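Local atomic coordinates of TssK C (Escherichia coli, PDB entry 5M2Y), a protein that serves as a baseplate protein of the bacterial type VI secretion system and probably binds the membrane complex, perhaps through this C-terminal domain. Residues P48-A53 and P114-D119; V34-S37 and E42-T45. One frame throughout, in Å; residues are numbered along the deposited sequence. Where two conformers were deposited one is given.

Interaction 1 (P48-A53 and P114-D119); sequences PQLCKA and PASLGD
Leu50 and Pro114 bring their backbones to 6.7 Å, CA to CA, where the end of helix 40-50 meets a 3-10 turn, 115-117, in the connection between strands 108-112 and 121-128. Here the helix's C-terminal end packs on the turn of an alpha+beta domain with an antiparallel sheet, without a hydrogen bond across the contact. Leu50 is central, its branched chain reaching over three residues of the turn. Its CB lies 3.8 Å from Pro114 CG, the two side chains crossing at about a right angle. The rigid ring suits this place, presenting apolar carbons and having no N-H to satisfy; its CD rests 3.3 Å from Leu50 O. At the end of the side chain, Leu50 CD1 meets Leu117 CD2 at 3.6 Å as the two leucines slide past each other in opposite directions. Leu117 is buried, and Phe47 also packs on it. The turn keeps its shape through Leu117 N bonding to Pro114 O and Gly118 N to Ala115 O, and Gly118 leaves it with a phi of 82°, a positive value favouring glycine. On the exposed side, fit for a hydroxyl, Ser116 OG, turned between its backbone N and carbonyl carbon, lies 3.8 Å from Leu50 CD2.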
loop_
_atom_site.group_PDB
_atom_site.type_symbol
_atom_site.label_atom_id
_atom_site.label_comp_id
_atom_site.label_asym_id
_atom_site.label_seq_id
_atom_site.Cartn_x
_atom_site.Cartn_y
_atom_site.Cartn_z
ATOM N N PRO A 48 -5.030 -2.004 9.304
ATOM C CA PRO A 48 -4.944 -3.291 8.577
ATOM C C PRO A 48 -6.294 -3.918 8.204
ATOM O O PRO A 48 -6.353 -4.732 7.287
ATOM C CB PRO A 48 -4.171 -4.185 9.546
ATOM C CG PRO A 48 -3.372 -3.226 10.376
ATOM C CD PRO A 48 -4.299 -2.082 10.586
ATOM N N GLN A 49 -7.367 -3.554 8.924
ATOM C CA GLN A 49 -8.722 -4.045 8.661
ATOM C C GLN A 49 -9.562 -3.080 7.846
ATOM O O GLN A 49 -10.481 -3.514 7.167
ATOM C CB GLN A 49 -9.431 -4.407 9.965
ATOM C CG GLN A 49 -8.849 -5.668 10.571
ATOM C CD GLN A 49 -9.666 -6.234 11.686
ATOM O OE1 GLN A 49 -9.730 -5.659 12.763
ATOM N NE2 GLN A 49 -10.277 -7.392 11.455
ATOM N N LEU A 50 -9.252 -1.781 7.904
ATOM C CA LEU A 50 -9.985 -0.758 7.164
ATOM C C LEU A 50 -9.481 -0.571 5.738
ATOM O O LEU A 50 -10.292 -0.426 4.831
ATOM C CB LEU A 50 -9.983 0.578 7.908
ATOM C CG LEU A 50 -10.813 0.618 9.188
ATOM C CD1 LEU A 50 -10.527 1.851 9.978
ATOM C CD2 LEU A 50 -12.302 0.542 8.887
ATOM N N CYS A 51 -8.155 -0.574 5.546
ATOM C CA CYS A 51 -7.571 -0.408 4.226
ATOM C C CYS A 51 -7.675 -1.702 3.452
ATOM O O CYS A 51 -7.302 -2.753 3.965
ATOM C CB CYS A 51 -6.126 0.079 4.322
ATOM S SG CYS A 51 -5.331 0.347 2.724
ATOM N N LYS A 52 -8.168 -1.614 2.217
ATOM C CA LYS A 52 -8.327 -2.785 1.365
ATOM C C LYS A 52 -7.646 -2.569 0.031
ATOM O O LYS A 52 -7.837 -1.533 -0.597
ATOM C CB LYS A 52 -9.817 -3.094 1.147
ATOM C CG LYS A 52 -10.606 -3.338 2.420
ATOM C CD LYS A 52 -10.593 -4.813 2.835
ATOM C CE LYS A 52 -11.477 -4.829 4.070
ATOM N NZ LYS A 52 -10.986 -5.622 5.201
ATOM N N ALA A 53 -6.873 -3.559 -0.416
ATOM C CA ALA A 53 -6.243 -3.501 -1.722
ATOM C C ALA A 53 -7.310 -3.830 -2.771
ATOM O O ALA A 53 -8.115 -4.750 -2.593
ATOM C CB ALA A 53 -5.119 -4.515 -1.796
ATOM N N PRO A 114 -11.433 3.954 3.827
ATOM C CA PRO A 114 -12.761 4.506 4.140
ATOM C C PRO A 114 -12.666 5.844 4.844
ATOM O O PRO A 114 -11.641 6.137 5.451
ATOM C CB PRO A 114 -13.380 3.442 5.055
ATOM C CG PRO A 114 -12.224 2.742 5.654
ATOM C CD PRO A 114 -11.164 2.735 4.614
ATOM N N ALA A 115 -13.747 6.640 4.775
ATOM C CA ALA A 115 -13.841 7.956 5.405
ATOM C C ALA A 115 -13.687 7.916 6.933
ATOM O O ALA A 115 -13.295 8.916 7.524
ATOM C CB ALA A 115 -15.139 8.623 5.029
ATOM N N SER A 116 -13.930 6.745 7.556
ATOM C CA SER A 116 -13.785 6.532 9.002
ATOM C C SER A 116 -12.332 6.719 9.455
ATOM O O SER A 116 -12.096 7.060 10.608
ATOM C CB SER A 116 -14.260 5.136 9.388
ATOM O OG SER A 116 -13.428 4.135 8.840
ATOM N N LEU A 117 -11.369 6.515 8.538
ATOM C CA LEU A 117 -9.952 6.711 8.817
ATOM C C LEU A 117 -9.631 8.172 8.984
ATOM O O LEU A 117 -8.574 8.472 9.479
ATOM C CB LEU A 117 -9.054 6.091 7.722
ATOM C CG LEU A 117 -8.821 4.578 7.798
ATOM C CD1 LEU A 117 -8.175 4.054 6.550
ATOM C CD2 LEU A 117 -7.971 4.206 8.988
ATOM N N GLY A 118 -10.552 9.059 8.639
ATOM C CA GLY A 118 -10.370 10.493 8.758
ATOM C C GLY A 118 -9.611 11.083 7.600
ATOM O O GLY A 118 -9.632 10.541 6.502
ATOM N N ASP A 119 -8.873 12.160 7.895
ATOM C CA ASP A 119 -8.057 12.869 6.923
ATOM C C ASP A 119 -6.780 12.049 6.676
ATOM O O ASP A 119 -5.695 12.463 7.074
ATOM C CB ASP A 119 -7.736 14.283 7.442
ATOM C CG ASP A 119 -7.421 15.285 6.353
ATOM O OD1 ASP A 119 -6.783 14.899 5.351
ATOM O OD2 ASP A 119 -7.786 16.466 6.516
#

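Interaction 2 (V34-S37 and E42-T45); sequences VRSS and ELQT
Leu43 lays its CD2 methyl over one face of the flat Val34-Arg35 peptide group, almost directly above Val34 O at 3.9 Å, while the edges of the strand are occupied by backbone hydrogen bonds that join Val34 to Gln89 and Arg35 to Lys121. This is a strand-loop-helix unit: strand 28-35, inside the antiparallel sheet, runs out into a loop, and helix 40-50 folds back to set its apolar side against the sheet. One leucine carries the helix's share of the contact. Its CG stands anti to the backbone N (chi1 -179°), which carries the forked end toward the strand, where each methyl has a nearer partner: Val34 CG1 for CD2 at 3.8 Å, Ser36 CB for CD1 at 4.0 Å. Valine suits a buried strand position, its beta-branch offering a methyl to the helix, whereas Ser36, partly exposed beyond the strand's end, is small enough to let the leucine in, and its OG accepts a weak hydrogen bond from Met38 N. Strand alternation turns the CB of Arg35 away from the helix, and its NE bonds to Asn88 OD1. Leu43 CD1 also lies 4.1 Å from Val34 CG1, and Leu43 CD2 4.1 Å from Ser36 CB.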
loop_
_atom_site.group_PDB
_atom_site.type_symbol
_atom_site.label_atom_id
_atom_site.label_comp_id
_atom_site.label_asym_id
_atom_site.label_seq_id
_atom_site.Cartn_x
_atom_site.Cartn_y
_atom_site.Cartn_z
ATOM N N VAL A 34 1.506 5.885 6.665
ATOM C CA VAL A 34 0.175 6.461 6.862
ATOM C C VAL A 34 0.138 7.545 7.929
ATOM O O VAL A 34 0.663 7.361 9.018
ATOM C CB VAL A 34 -0.853 5.341 7.212
ATOM C CG1 VAL A 34 -2.290 5.853 7.188
ATOM C CG2 VAL A 34 -0.693 4.122 6.305
ATOM N N ARG A 35 -0.506 8.657 7.593
ATOM C CA ARG A 35 -0.762 9.733 8.534
ATOM C C ARG A 35 -2.250 9.963 8.505
ATOM O O ARG A 35 -2.901 9.810 7.468
ATOM C CB ARG A 35 0.040 11.007 8.256
ATOM C CG ARG A 35 -0.091 11.572 6.868
ATOM C CD ARG A 35 0.973 12.627 6.624
ATOM N NE ARG A 35 2.310 12.046 6.493
ATOM C CZ ARG A 35 2.849 11.666 5.337
ATOM N NH1 ARG A 35 2.169 11.795 4.209
ATOM N NH2 ARG A 35 4.068 11.156 5.309
ATOM N N SER A 36 -2.791 10.258 9.668
ATOM C CA SER A 36 -4.212 10.454 9.806
ATOM C C SER A 36 -4.560 11.341 10.992
ATOM O O SER A 36 -3.734 11.541 11.870
ATOM C CB SER A 36 -4.889 9.104 9.950
ATOM O OG SER A 36 -6.256 9.305 9.695
ATOM N N SER A 37 -5.797 11.866 11.016
ATOM C CA SER A 37 -6.327 12.658 12.127
ATOM C C SER A 37 -6.733 11.693 13.264
ATOM O O SER A 37 -6.963 12.118 14.388
ATOM C CB SER A 37 -7.509 13.506 11.664
ATOM O OG SER A 37 -8.488 12.712 11.016
ATOM N N GLU A 42 -4.740 3.883 17.489
ATOM C CA GLU A 42 -5.998 3.447 16.890
ATOM C C GLU A 42 -5.786 3.141 15.414
ATOM O O GLU A 42 -6.317 2.151 14.916
ATOM C CB GLU A 42 -7.032 4.542 17.052
ATOM C CG GLU A 42 -8.417 4.024 17.308
ATOM C CD GLU A 42 -9.411 5.170 17.399
ATOM O OE1 GLU A 42 -9.090 6.147 18.094
ATOM O OE2 GLU A 42 -10.456 5.113 16.721
ATOM N N LEU A 43 -4.990 3.987 14.723
ATOM C CA LEU A 43 -4.663 3.787 13.313
ATOM C C LEU A 43 -3.888 2.470 13.145
ATOM O O LEU A 43 -4.188 1.696 12.249
ATOM C CB LEU A 43 -3.863 4.981 12.773
ATOM C CG LEU A 43 -3.461 4.947 11.303
ATOM C CD1 LEU A 43 -4.638 5.170 10.422
ATOM C CD2 LEU A 43 -2.416 6.008 11.012
ATOM N N GLN A 44 -2.937 2.192 14.050
ATOM C CA GLN A 44 -2.130 0.970 14.013
ATOM C C GLN A 44 -2.991 -0.276 14.096
ATOM O O GLN A 44 -2.751 -1.250 13.376
ATOM C CB GLN A 44 -1.146 0.957 15.176
ATOM C CG GLN A 44 -0.087 -0.116 15.051
ATOM C CD GLN A 44 0.896 -0.063 16.186
ATOM O OE1 GLN A 44 0.531 0.061 17.364
ATOM N NE2 GLN A 44 2.175 -0.226 15.830
ATOM N N THR A 45 -3.954 -0.233 15.025
ATOM C CA THR A 45 -4.904 -1.290 15.327
ATOM C C THR A 45 -5.909 -1.541 14.183
ATOM O O THR A 45 -6.106 -2.686 13.796
ATOM C CB THR A 45 -5.605 -0.921 16.650
ATOM O OG1 THR A 45 -4.639 -0.932 17.708
ATOM C CG2 THR A 45 -6.778 -1.830 16.990
#

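Following the chain from the N terminus, interaction 2 comes first: strand 28-35 ends and helix 40-50 turns back on it, closing a loop with only four residues between the segments. Interaction 1 opens afterwards, at the end of the same helix, and closes a far longer loop of 60 intervening residues. The two are thus in series, neither nesting nor crossing. Helix 40-50 belongs to both, joined near its start to one sheet strand and at its end to the turn before strand 121-128, the sheet neighbour of 28-35. They also touch directly: Leu117 CD2 packs 3.8 Å from Leu43 CD1, and Asp119 N probably hydrogen-bonds to Ser37 OG.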